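Local coordinates for protein mercuric reductase (Metallosphaera sedula, PDB 4YWO) that probably reduces mercuric ion to elemental mercury with NADPH, working as an FAD-containing homodimer, at residues A120-P125 with E138-A143; T265-N270 with G310-A315; G287-V290 with T296-P299; H300-G305 with E326-G331. All coordinates share one frame; numbering follows the deposited sequence.

Contact 1: A120-P125 with E138-A143; sequences ARFISP and EKFVIA. With FAD (flavin-adenine dinucleotide), chain B.
The backbone N of Ala120 donates to FAD N1A at 3.0 Å, and FAD N6A returns a weak bond of 3.3 Å to Ala120 O. With its backbone N and O, one residue thus meets N1 and the 6-amino group, the Watson-Crick edge of adenine, in a Rossmann-type FAD-binding domain. Strand 120-124 opens the three-stranded antiparallel sheet that links parallel strands 114-117 and 139-142, and two residues further on it turns a side chain back onto the second of these.

That side chain is Phe122, whose ring meets Phe140 in an edge-to-face pair, with centroids 5.1 Å apart and planes at 63°. Phe122 supplies the edge: its CE2 sits over the centre of the Phe140 face. Both rings have CG anti to their own carbonyl carbon (chi1 -75° in Phe122, -70° in Phe140), which directs them into the gap between the strands. Large flat residues suit this place because they can span that gap without polar atoms to satisfy. Val128 and Ile301 touch both rings. Ile142 comes from the opposite direction to Phe122, its extended chain placing methyl CD1 3.6 Å from Phe122 CE1.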
# COMPACT_ATOMS: atom_id res chain seq x y z
N ALA A 120 -30.67 24.29 10.39
CA ALA A 120 -31.94 23.84 9.81
C ALA A 120 -32.67 22.93 10.75
O ALA A 120 -32.08 22.03 11.41
CB ALA A 120 -31.77 23.17 8.47
N ARG A 121 -34.04 23.05 10.80
CA ARG A 121 -34.91 22.10 11.48
C ARG A 121 -36.16 21.88 10.65
O ARG A 121 -36.65 22.86 10.08
CB ARG A 121 -35.38 22.64 12.86
CG ARG A 121 -34.23 22.80 13.84
CD ARG A 121 -34.66 23.34 15.19
NE ARG A 121 -33.52 23.18 16.11
CZ ARG A 121 -33.37 22.18 16.97
NH1 ARG A 121 -34.28 21.24 17.11
NH2 ARG A 121 -32.29 22.17 17.73
N PHE A 122 -36.63 20.65 10.58
CA PHE A 122 -37.80 20.32 9.81
C PHE A 122 -39.06 20.90 10.51
O PHE A 122 -39.15 20.77 11.75
CB PHE A 122 -38.01 18.88 9.53
CG PHE A 122 -37.02 18.38 8.46
CD1 PHE A 122 -35.79 17.95 8.85
CD2 PHE A 122 -37.36 18.37 7.19
CE1 PHE A 122 -34.89 17.51 7.88
CE2 PHE A 122 -36.43 18.01 6.17
CZ PHE A 122 -35.19 17.58 6.59
N ILE A 123 -39.90 21.46 9.66
CA ILE A 123 -41.25 21.92 10.14
C ILE A 123 -42.39 21.26 9.40
O ILE A 123 -43.59 21.47 9.80
CB ILE A 123 -41.32 23.47 10.06
CG1 ILE A 123 -41.15 24.00 8.65
CG2 ILE A 123 -40.35 24.14 11.05
CD1 ILE A 123 -41.13 25.54 8.44
N SER A 124 -42.15 20.49 8.33
CA SER A 124 -43.17 19.78 7.63
C SER A 124 -42.42 18.71 6.83
O SER A 124 -41.19 18.77 6.73
CB SER A 124 -43.92 20.67 6.70
OG SER A 124 -43.29 20.90 5.46
N PRO A 125 -43.17 17.83 6.19
CA PRO A 125 -42.53 16.83 5.34
C PRO A 125 -41.82 17.39 4.16
O PRO A 125 -41.02 16.61 3.51
CB PRO A 125 -43.73 15.99 4.84
CG PRO A 125 -44.73 16.11 5.94
CD PRO A 125 -44.61 17.53 6.35
N GLU A 138 -38.56 19.66 -2.87
CA GLU A 138 -39.16 18.43 -3.32
C GLU A 138 -38.47 17.21 -2.73
O GLU A 138 -39.07 16.19 -2.44
CB GLU A 138 -39.08 18.33 -4.87
CG GLU A 138 -39.82 19.45 -5.61
CD GLU A 138 -39.70 19.39 -7.14
OE1 GLU A 138 -38.88 18.62 -7.65
OE2 GLU A 138 -40.39 20.18 -7.83
N LYS A 139 -37.13 17.38 -2.60
CA LYS A 139 -36.36 16.31 -2.06
C LYS A 139 -35.34 16.88 -1.06
O LYS A 139 -34.86 18.00 -1.26
CB LYS A 139 -35.56 15.60 -3.18
CG LYS A 139 -36.39 14.91 -4.25
CD LYS A 139 -36.98 13.68 -3.66
CE LYS A 139 -38.07 13.04 -4.53
NZ LYS A 139 -37.58 13.03 -5.92
N PHE A 140 -35.02 16.13 -0.03
CA PHE A 140 -33.97 16.47 0.96
C PHE A 140 -32.95 15.35 1.06
O PHE A 140 -33.29 14.13 1.08
CB PHE A 140 -34.49 16.72 2.37
CG PHE A 140 -35.28 18.02 2.48
CD1 PHE A 140 -36.59 18.02 2.05
CD2 PHE A 140 -34.77 19.14 3.07
CE1 PHE A 140 -37.38 19.17 2.18
CE2 PHE A 140 -35.59 20.29 3.19
CZ PHE A 140 -36.82 20.30 2.69
N VAL A 141 -31.70 15.75 1.30
CA VAL A 141 -30.71 14.81 1.78
C VAL A 141 -30.17 15.30 3.10
O VAL A 141 -29.64 16.47 3.18
CB VAL A 141 -29.55 14.69 0.75
CG1 VAL A 141 -28.41 13.84 1.36
CG2 VAL A 141 -30.03 14.15 -0.58
N ILE A 142 -30.38 14.53 4.15
CA ILE A 142 -29.90 14.89 5.48
C ILE A 142 -28.49 14.34 5.66
O ILE A 142 -28.33 13.12 5.62
CB ILE A 142 -30.82 14.38 6.60
CG1 ILE A 142 -32.28 14.89 6.33
CG2 ILE A 142 -30.33 14.78 7.98
CD1 ILE A 142 -33.26 14.32 7.27
N ALA A 143 -27.55 15.23 5.99
CA ALA A 143 -26.11 14.83 6.12
C ALA A 143 -25.46 15.64 7.23
O ALA A 143 -24.49 16.37 7.06
CB ALA A 143 -25.49 15.16 4.80
PA FAD B . -20.19 15.99 9.11
O1A FAD B . -18.99 16.28 8.24
O2A FAD B . -20.14 16.29 10.59
O5B FAD B . -21.46 16.76 8.49
C5B FAD B . -22.29 17.57 9.32
C4B FAD B . -22.14 19.03 8.91
O4B FAD B . -23.43 19.59 8.65
C3B FAD B . -21.48 19.84 10.01
O3B FAD B . -20.27 20.43 9.53
C2B FAD B . -22.47 20.93 10.38
O2B FAD B . -21.89 22.22 10.14
C1B FAD B . -23.68 20.73 9.48
N9A FAD B . -24.89 20.49 10.31
C8A FAD B . -24.99 19.57 11.29
N7A FAD B . -26.22 19.60 11.86
C5A FAD B . -26.93 20.56 11.24
C6A FAD B . -28.30 21.11 11.35
N6A FAD B . -29.18 20.63 12.26
N1A FAD B . -28.64 22.12 10.50
C2A FAD B . -27.78 22.60 9.59
N3A FAD B . -26.52 22.14 9.44
C4A FAD B . -26.05 21.14 10.22
N1 FAD B . -12.83 8.81 8.90
C2 FAD B . -12.00 8.21 8.02
O2 FAD B . -12.49 7.63 7.02
N3 FAD B . -10.66 8.20 8.16
C4 FAD B . -10.06 8.80 9.20
O4 FAD B . -8.81 8.78 9.30
C4X FAD B . -10.90 9.48 10.21
N5 FAD B . -10.36 10.10 11.28
C5X FAD B . -11.15 10.72 12.19
C6 FAD B . -10.58 11.35 13.29
C7 FAD B . -11.39 11.98 14.23
C7M FAD B . -10.77 12.67 15.42
C8 FAD B . -12.87 11.98 14.06
C8M FAD B . -13.74 12.66 15.08
C9 FAD B . -13.44 11.35 12.97
C9A FAD B . -12.64 10.72 12.03
N10 FAD B . -13.21 10.07 10.92
C10 FAD B . -12.36 9.44 9.99
C1' FAD B . -14.66 10.05 10.73
C2' FAD B . -15.05 11.08 9.67
O2' FAD B . -14.48 12.35 10.00
C3' FAD B . -16.57 11.21 9.57
O3' FAD B . -17.15 9.92 9.40
C4' FAD B . -16.96 12.10 8.40
O4' FAD B . -16.54 13.45 8.66
C5' FAD B . -18.47 12.08 8.17
O5' FAD B . -18.87 13.27 7.50
P FAD B . -20.41 13.72 7.49
O1P FAD B . -20.59 14.77 6.41
O2P FAD B . -21.27 12.48 7.48
O3P FAD B . -20.58 14.44 8.92

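Contact 2: T265-N270 with G310-A315; sequences TGRKPN and GKMLEA. With FAD (flavin-adenine dinucleotide), chain B.
Met312 passes its thioether at a slant over the aliphatic base of Arg267, with SD 3.8 Å from Arg267 CB and almost as near to CG. Beyond CG the methionine chain is fully extended (chi2 -177°), which carries the terminal methyl past Arg267 to the ring of Pro269, where Met312 CE lies 4.3 Å from Pro269 CG. A long, flexible, apolar side chain suits a gap in which the two backbones stay well apart, and no hydrogen bond crosses it.

Arg267 has two characters. Its CB and CG serve as an apolar surface for the methionine, while bends at chi2 and chi3 turn the head toward the flavin. There methyl C8M of FAD sits over one face of the guanidinium, toward its rim, 3.6 Å from Arg267 NH1. Ser146 OG accepts a hydrogen bond from NE and helps to fix the head's rotation.

On the other segment, Leu313 holds the N-cap position of helix 314-330, and the backbone N of Glu314 donates to FAD O2 over 2.9 Å. The helix start probably favours negative charge on this part of the flavin. Phe437 of the second subunit packs on Glu314 and also binds FAD through its carbonyl. A helix N-terminus at flavin O2, together with the Thr-Gly-Arg-x-Pro-Asn sequence of 265-270, is typical of the isoalloxazine site in pyridine nucleotide-disulfide oxidoreductases.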
# COMPACT_ATOMS: atom_id res chain seq x y z
N THR A 265 -15.21 7.80 23.64
CA THR A 265 -16.27 6.80 23.96
C THR A 265 -17.32 6.81 22.86
O THR A 265 -18.38 6.27 23.06
CB THR A 265 -17.01 7.17 25.28
OG1 THR A 265 -17.38 8.56 25.27
CG2 THR A 265 -16.11 6.99 26.39
N GLY A 266 -16.99 7.35 21.70
CA GLY A 266 -17.89 7.21 20.58
C GLY A 266 -18.51 8.54 20.14
O GLY A 266 -18.18 9.59 20.69
N ARG A 267 -19.45 8.45 19.18
CA ARG A 267 -20.07 9.59 18.59
C ARG A 267 -21.59 9.34 18.48
O ARG A 267 -21.98 8.23 18.28
CB ARG A 267 -19.65 9.79 17.17
CG ARG A 267 -18.19 9.65 16.79
CD ARG A 267 -17.49 10.92 16.95
NE ARG A 267 -17.90 11.97 15.96
CZ ARG A 267 -17.52 13.23 16.02
NH1 ARG A 267 -16.64 13.63 16.94
NH2 ARG A 267 -17.96 14.07 15.12
N LYS A 268 -22.33 10.40 18.64
CA LYS A 268 -23.82 10.44 18.61
C LYS A 268 -24.24 11.13 17.32
O LYS A 268 -23.87 12.26 17.08
CB LYS A 268 -24.33 11.21 19.81
CG LYS A 268 -25.83 11.19 19.84
CD LYS A 268 -26.34 11.82 21.10
CE LYS A 268 -27.86 11.67 21.21
NZ LYS A 268 -28.37 12.55 22.31
N PRO A 269 -25.12 10.48 16.52
CA PRO A 269 -25.59 11.19 15.35
C PRO A 269 -26.32 12.46 15.69
O PRO A 269 -27.03 12.55 16.69
CB PRO A 269 -26.58 10.19 14.77
CG PRO A 269 -26.02 8.82 15.12
CD PRO A 269 -25.45 9.04 16.45
N ASN A 270 -26.17 13.45 14.83
CA ASN A 270 -26.81 14.78 15.00
C ASN A 270 -28.23 14.74 14.45
O ASN A 270 -28.45 15.07 13.35
CB ASN A 270 -26.00 15.83 14.29
CG ASN A 270 -24.67 16.15 15.01
OD1 ASN A 270 -24.57 16.01 16.25
ND2 ASN A 270 -23.65 16.57 14.23
N GLY A 310 -24.26 4.39 11.59
CA GLY A 310 -23.54 3.15 11.10
C GLY A 310 -22.03 3.39 11.22
O GLY A 310 -21.55 3.97 12.21
N LYS A 311 -21.29 2.90 10.25
CA LYS A 311 -19.88 3.16 10.28
C LYS A 311 -19.66 4.65 10.04
O LYS A 311 -20.40 5.26 9.23
CB LYS A 311 -19.18 2.41 9.15
CG LYS A 311 -19.23 0.91 9.37
CD LYS A 311 -18.61 0.14 8.24
CE LYS A 311 -18.98 -1.32 8.56
NZ LYS A 311 -18.24 -2.21 7.70
N MET A 312 -18.62 5.17 10.68
CA MET A 312 -18.34 6.58 10.55
C MET A 312 -16.99 6.73 9.82
O MET A 312 -15.91 6.66 10.44
CB MET A 312 -18.46 7.32 11.89
CG MET A 312 -19.94 7.22 12.33
SD MET A 312 -20.17 8.13 13.82
CE MET A 312 -21.92 7.86 14.26
N LEU A 313 -17.08 6.96 8.54
CA LEU A 313 -15.90 7.03 7.69
C LEU A 313 -16.10 8.09 6.64
O LEU A 313 -17.19 8.12 6.00
CB LEU A 313 -15.74 5.70 6.99
CG LEU A 313 -15.42 4.47 7.88
CD1 LEU A 313 -15.77 3.18 7.16
CD2 LEU A 313 -13.92 4.46 8.17
N GLU A 314 -15.06 8.84 6.29
CA GLU A 314 -15.17 9.86 5.30
C GLU A 314 -15.53 9.34 3.94
O GLU A 314 -16.38 9.89 3.22
CB GLU A 314 -13.89 10.69 5.29
CG GLU A 314 -13.97 11.89 4.40
CD GLU A 314 -13.66 11.59 2.91
OE1 GLU A 314 -13.23 10.48 2.47
OE2 GLU A 314 -13.90 12.48 2.04
N ALA A 315 -14.87 8.24 3.47
CA ALA A 315 -15.11 7.80 2.14
C ALA A 315 -16.53 7.24 1.98
O ALA A 315 -17.15 7.35 0.91
CB ALA A 315 -14.04 6.69 1.77
PA FAD B . -20.19 15.99 9.11
O1A FAD B . -18.99 16.28 8.24
O2A FAD B . -20.14 16.29 10.59
O5B FAD B . -21.46 16.76 8.49
C5B FAD B . -22.29 17.57 9.32
C4B FAD B . -22.14 19.03 8.91
O4B FAD B . -23.43 19.59 8.65
C3B FAD B . -21.48 19.84 10.01
O3B FAD B . -20.27 20.43 9.53
C2B FAD B . -22.47 20.93 10.38
O2B FAD B . -21.89 22.22 10.14
C1B FAD B . -23.68 20.73 9.48
N9A FAD B . -24.89 20.49 10.31
C8A FAD B . -24.99 19.57 11.29
N7A FAD B . -26.22 19.60 11.86
C5A FAD B . -26.93 20.56 11.24
C6A FAD B . -28.30 21.11 11.35
N6A FAD B . -29.18 20.63 12.26
N1A FAD B . -28.64 22.12 10.50
C2A FAD B . -27.78 22.60 9.59
N3A FAD B . -26.52 22.14 9.44
C4A FAD B . -26.05 21.14 10.22
N1 FAD B . -12.83 8.81 8.90
C2 FAD B . -12.00 8.21 8.02
O2 FAD B . -12.49 7.63 7.02
N3 FAD B . -10.66 8.20 8.16
C4 FAD B . -10.06 8.80 9.20
O4 FAD B . -8.81 8.78 9.30
C4X FAD B . -10.90 9.48 10.21
N5 FAD B . -10.36 10.10 11.28
C5X FAD B . -11.15 10.72 12.19
C6 FAD B . -10.58 11.35 13.29
C7 FAD B . -11.39 11.98 14.23
C7M FAD B . -10.77 12.67 15.42
C8 FAD B . -12.87 11.98 14.06
C8M FAD B . -13.74 12.66 15.08
C9 FAD B . -13.44 11.35 12.97
C9A FAD B . -12.64 10.72 12.03
N10 FAD B . -13.21 10.07 10.92
C10 FAD B . -12.36 9.44 9.99
C1' FAD B . -14.66 10.05 10.73
C2' FAD B . -15.05 11.08 9.67
O2' FAD B . -14.48 12.35 10.00
C3' FAD B . -16.57 11.21 9.57
O3' FAD B . -17.15 9.92 9.40
C4' FAD B . -16.96 12.10 8.40
O4' FAD B . -16.54 13.45 8.66
C5' FAD B . -18.47 12.08 8.17
O5' FAD B . -18.87 13.27 7.50
P FAD B . -20.41 13.72 7.49
O1P FAD B . -20.59 14.77 6.41
O2P FAD B . -21.27 12.48 7.48
O3P FAD B . -20.58 14.44 8.92

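Contact 3: G287-V290 with T296-P299; sequences GIKV and TDNP
Ile288 and Val290 share the apolar part of the contact, both resting on the methyl of Thr296. Thr296 CG2 lies 3.6 Å from Ile288 CG2 and 4.0 Å from Val290 CG1. Threonine suits the place: with OG1 between the backbone N and the carbonyl carbon (chi1 66°), the methyl is left for the aliphatic pair and the hydroxyl is hydrogen-bonded to Ile301 O.

The polar part centres on the carbonyl O of Lys289. Water 1 donates to it at 2.8 Å and also to Asp297 OD2 at 2.6 Å, while accepting from the backbone N of Asp297 at 2.9 Å. Beside this bridge, Thr296 CA makes a CA-H...O contact of 3.5 Å with Lys289 O.

Charge contributes more loosely: Lys289 NZ stays 4.6 Å from Asp297 OD2, and Asp297 OD1 has a long, weak ion pair with Arg281.

Both segments belong to the long loop between strands 267-269 and 301-303, folded back on itself just before the edge strand of the parallel FAD-domain sheet. With no direct hydrogen bond between them, they are joined by methyl packing on the buried side and by one three-bonded water near the surface, and the lysine and aspartate probably add only a mild electrostatic attraction.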
# COMPACT_ATOMS: atom_id res chain seq x y z
N GLY A 287 -29.37 6.75 15.04
CA GLY A 287 -29.26 7.48 13.76
C GLY A 287 -30.55 7.50 12.97
O GLY A 287 -31.58 6.94 13.42
N ILE A 288 -30.55 8.19 11.87
CA ILE A 288 -31.71 8.22 10.96
C ILE A 288 -31.93 6.86 10.39
O ILE A 288 -31.01 6.23 9.78
CB ILE A 288 -31.64 9.33 9.92
CG1 ILE A 288 -31.66 10.69 10.68
CG2 ILE A 288 -32.76 9.25 8.91
CD1 ILE A 288 -31.49 11.89 9.81
N LYS A 289 -33.16 6.39 10.51
CA LYS A 289 -33.63 5.12 9.87
C LYS A 289 -33.85 5.25 8.44
O LYS A 289 -34.66 6.07 7.94
CB LYS A 289 -34.92 4.67 10.55
CG LYS A 289 -35.40 3.28 10.06
CD LYS A 289 -36.49 2.91 11.09
CE LYS A 289 -36.89 1.46 11.03
NZ LYS A 289 -37.25 1.03 9.66
N VAL A 290 -33.08 4.45 7.66
CA VAL A 290 -33.14 4.43 6.22
C VAL A 290 -33.15 2.99 5.67
O VAL A 290 -32.71 2.07 6.39
CB VAL A 290 -32.00 5.18 5.43
CG1 VAL A 290 -32.03 6.68 5.73
CG2 VAL A 290 -30.60 4.54 5.73
N THR A 296 -35.49 7.51 3.75
CA THR A 296 -36.12 7.44 5.06
C THR A 296 -37.60 6.95 4.90
O THR A 296 -38.05 6.74 3.80
CB THR A 296 -36.20 8.86 5.78
OG1 THR A 296 -37.08 9.77 5.09
CG2 THR A 296 -34.80 9.49 5.92
N ASP A 297 -38.32 6.97 6.00
CA ASP A 297 -39.83 6.74 5.96
C ASP A 297 -40.62 7.78 5.19
O ASP A 297 -41.71 7.46 4.67
CB ASP A 297 -40.36 6.55 7.38
CG ASP A 297 -39.83 5.26 8.00
OD1 ASP A 297 -40.38 4.21 7.66
OD2 ASP A 297 -38.89 5.25 8.79
N ASN A 298 -40.07 9.00 5.01
CA ASN A 298 -40.59 9.96 4.10
C ASN A 298 -39.94 9.76 2.82
O ASN A 298 -38.73 9.92 2.70
CB ASN A 298 -40.33 11.37 4.63
CG ASN A 298 -40.77 12.45 3.71
OD1 ASN A 298 -40.88 12.34 2.48
ND2 ASN A 298 -40.98 13.62 4.33
N PRO A 299 -40.67 9.32 1.77
CA PRO A 299 -39.98 8.94 0.52
C PRO A 299 -39.33 10.05 -0.26
O PRO A 299 -38.59 9.79 -1.21
CB PRO A 299 -41.14 8.27 -0.34
CG PRO A 299 -42.34 9.06 0.15
CD PRO A 299 -42.16 9.27 1.61
O HOH W 1 -37.13 7.16 8.69

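Contact 4: H300-G305 with E326-G331; sequences HIYAAG and ENALTG
Tyr302, Ala328 and Asn327 make this contact, the ring of the first lying against the last turn of helix 314-330. Tyr302 CG is anti to the carbonyl carbon (chi1 -72°), which sends the ring out from strand 301-303 toward the helix. Ala328 comes up to one face, its backbone N above the ring but offset toward the rim, and its CB is 3.6 Å from Tyr302 CE1. Alanine suits the spot: the small methyl lets the ring come close to the helix backbone.

Asn327 crosses the tyrosine at about a right angle and touches it with its aliphatic carbon, CB being 3.6 Å from Tyr302 CE2. Its amide works elsewhere, with OD1 bonded to Ser332 OG and ND2 to the carbonyls of Lys334 and Glu293.

The phenol is joined to the helix through two waters. Tyr302 OH donates to water 2 at 3.2 Å, and that water donates to Asn327 O at 2.9 Å. Water 3 donates to Tyr302 OH at 2.6 Å and also reaches Ala328 O. Arg295 NE gives the hydroxyl a further hydrogen bond, so this mostly buried group is well supplied with partners.

At the helix end, Thr330 OG1 and Thr330 N grip Glu326 O from opposite faces of its plane, and Gly331 follows with positive phi. A helix laid against the parallel sheet is characteristic of the Rossmann-type FAD domain; here strand 301-303, the outermost, leads to Gly305 and Asp306 at the FAD.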
# COMPACT_ATOMS: atom_id res chain seq x y z
N HIS A 300 -39.51 11.30 0.18
CA HIS A 300 -38.81 12.40 -0.42
C HIS A 300 -37.54 12.84 0.35
O HIS A 300 -36.94 13.83 -0.06
CB HIS A 300 -39.72 13.62 -0.46
CG HIS A 300 -40.98 13.36 -1.21
ND1 HIS A 300 -40.98 13.19 -2.58
CD2 HIS A 300 -42.23 13.08 -0.79
CE1 HIS A 300 -42.21 12.91 -2.99
NE2 HIS A 300 -42.99 12.82 -1.92
N ILE A 301 -37.24 12.13 1.39
CA ILE A 301 -36.09 12.50 2.31
C ILE A 301 -35.18 11.27 2.36
O ILE A 301 -35.60 10.14 2.71
CB ILE A 301 -36.55 12.94 3.68
CG1 ILE A 301 -37.45 14.14 3.53
CG2 ILE A 301 -35.34 13.23 4.59
CD1 ILE A 301 -37.96 14.70 4.84
N TYR A 302 -33.90 11.55 2.06
CA TYR A 302 -32.82 10.55 2.12
C TYR A 302 -31.83 11.08 3.17
O TYR A 302 -31.88 12.25 3.62
CB TYR A 302 -32.19 10.51 0.77
CG TYR A 302 -33.05 9.86 -0.30
CD1 TYR A 302 -34.05 10.61 -0.88
CD2 TYR A 302 -32.76 8.62 -0.80
CE1 TYR A 302 -34.85 10.04 -1.86
CE2 TYR A 302 -33.56 8.03 -1.76
CZ TYR A 302 -34.54 8.77 -2.32
OH TYR A 302 -35.40 8.32 -3.32
N ALA A 303 -30.90 10.19 3.58
CA ALA A 303 -29.90 10.60 4.59
C ALA A 303 -28.55 9.89 4.27
O ALA A 303 -28.55 8.86 3.63
CB ALA A 303 -30.35 10.31 5.94
N ALA A 304 -27.46 10.47 4.73
CA ALA A 304 -26.12 9.97 4.32
C ALA A 304 -25.13 10.38 5.38
O ALA A 304 -25.25 11.47 5.99
CB ALA A 304 -25.74 10.55 3.01
N GLY A 305 -24.11 9.53 5.58
CA GLY A 305 -23.03 9.87 6.48
C GLY A 305 -23.22 9.43 7.90
O GLY A 305 -23.95 8.49 8.27
N GLU A 326 -28.35 10.80 -6.14
CA GLU A 326 -28.78 10.20 -7.38
C GLU A 326 -30.08 9.53 -7.20
O GLU A 326 -30.99 9.65 -8.14
CB GLU A 326 -27.67 9.22 -7.88
CG GLU A 326 -28.05 8.62 -9.19
CD GLU A 326 -26.93 7.83 -9.84
OE1 GLU A 326 -25.86 7.66 -9.21
OE2 GLU A 326 -27.20 7.28 -10.93
N ASN A 327 -30.31 8.78 -6.12
CA ASN A 327 -31.61 8.08 -5.94
C ASN A 327 -32.74 9.14 -5.80
O ASN A 327 -33.87 9.02 -6.38
CB ASN A 327 -31.65 7.21 -4.74
CG ASN A 327 -30.77 5.91 -4.90
OD1 ASN A 327 -30.41 5.59 -6.00
ND2 ASN A 327 -30.57 5.19 -3.86
N ALA A 328 -32.41 10.23 -5.16
CA ALA A 328 -33.49 11.27 -4.93
C ALA A 328 -33.84 11.94 -6.19
O ALA A 328 -35.08 12.14 -6.42
CB ALA A 328 -33.00 12.31 -3.88
N LEU A 329 -32.87 12.26 -7.06
CA LEU A 329 -33.13 13.10 -8.25
C LEU A 329 -33.44 12.28 -9.52
O LEU A 329 -33.99 12.85 -10.46
CB LEU A 329 -32.03 14.03 -8.60
CG LEU A 329 -31.54 15.07 -7.60
CD1 LEU A 329 -30.30 15.79 -7.99
CD2 LEU A 329 -32.69 16.09 -7.41
N THR A 330 -33.09 10.99 -9.54
CA THR A 330 -33.28 10.23 -10.78
C THR A 330 -34.25 9.17 -10.62
O THR A 330 -34.66 8.60 -11.60
CB THR A 330 -31.93 9.65 -11.34
OG1 THR A 330 -31.51 8.60 -10.52
CG2 THR A 330 -30.88 10.66 -11.40
N GLY A 331 -34.64 8.82 -9.41
CA GLY A 331 -35.50 7.73 -9.20
C GLY A 331 -34.80 6.35 -9.22
O GLY A 331 -35.45 5.30 -9.26
O HOH W 2 -35.31 6.55 -5.95
O HOH W 3 -36.82 9.87 -4.83

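In the fold
Contacts 1, 3 and 4 cluster on one side of the chain's centre, each about 11 Å from the other two between centres, while contact 2 lies about 17 to 20 Å from them at the flavin. Contacts 1 and 4 share the parallel sheet, in which strands 139-142 and 301-303 are neighbours. Contact 3 joins this group where Ile288 packs on Ile142 and Ala303. Along the chain, contact 1 closes first; contact 3 falls between the two segments of contact 2, whose segments alternate with those of contact 4. Helix 314-330 serves both, starting at the flavin in contact 2 and ending in contact 4. Contacts 1 and 2 thus hold opposite ends of one FAD, adenine and isoalloxazine.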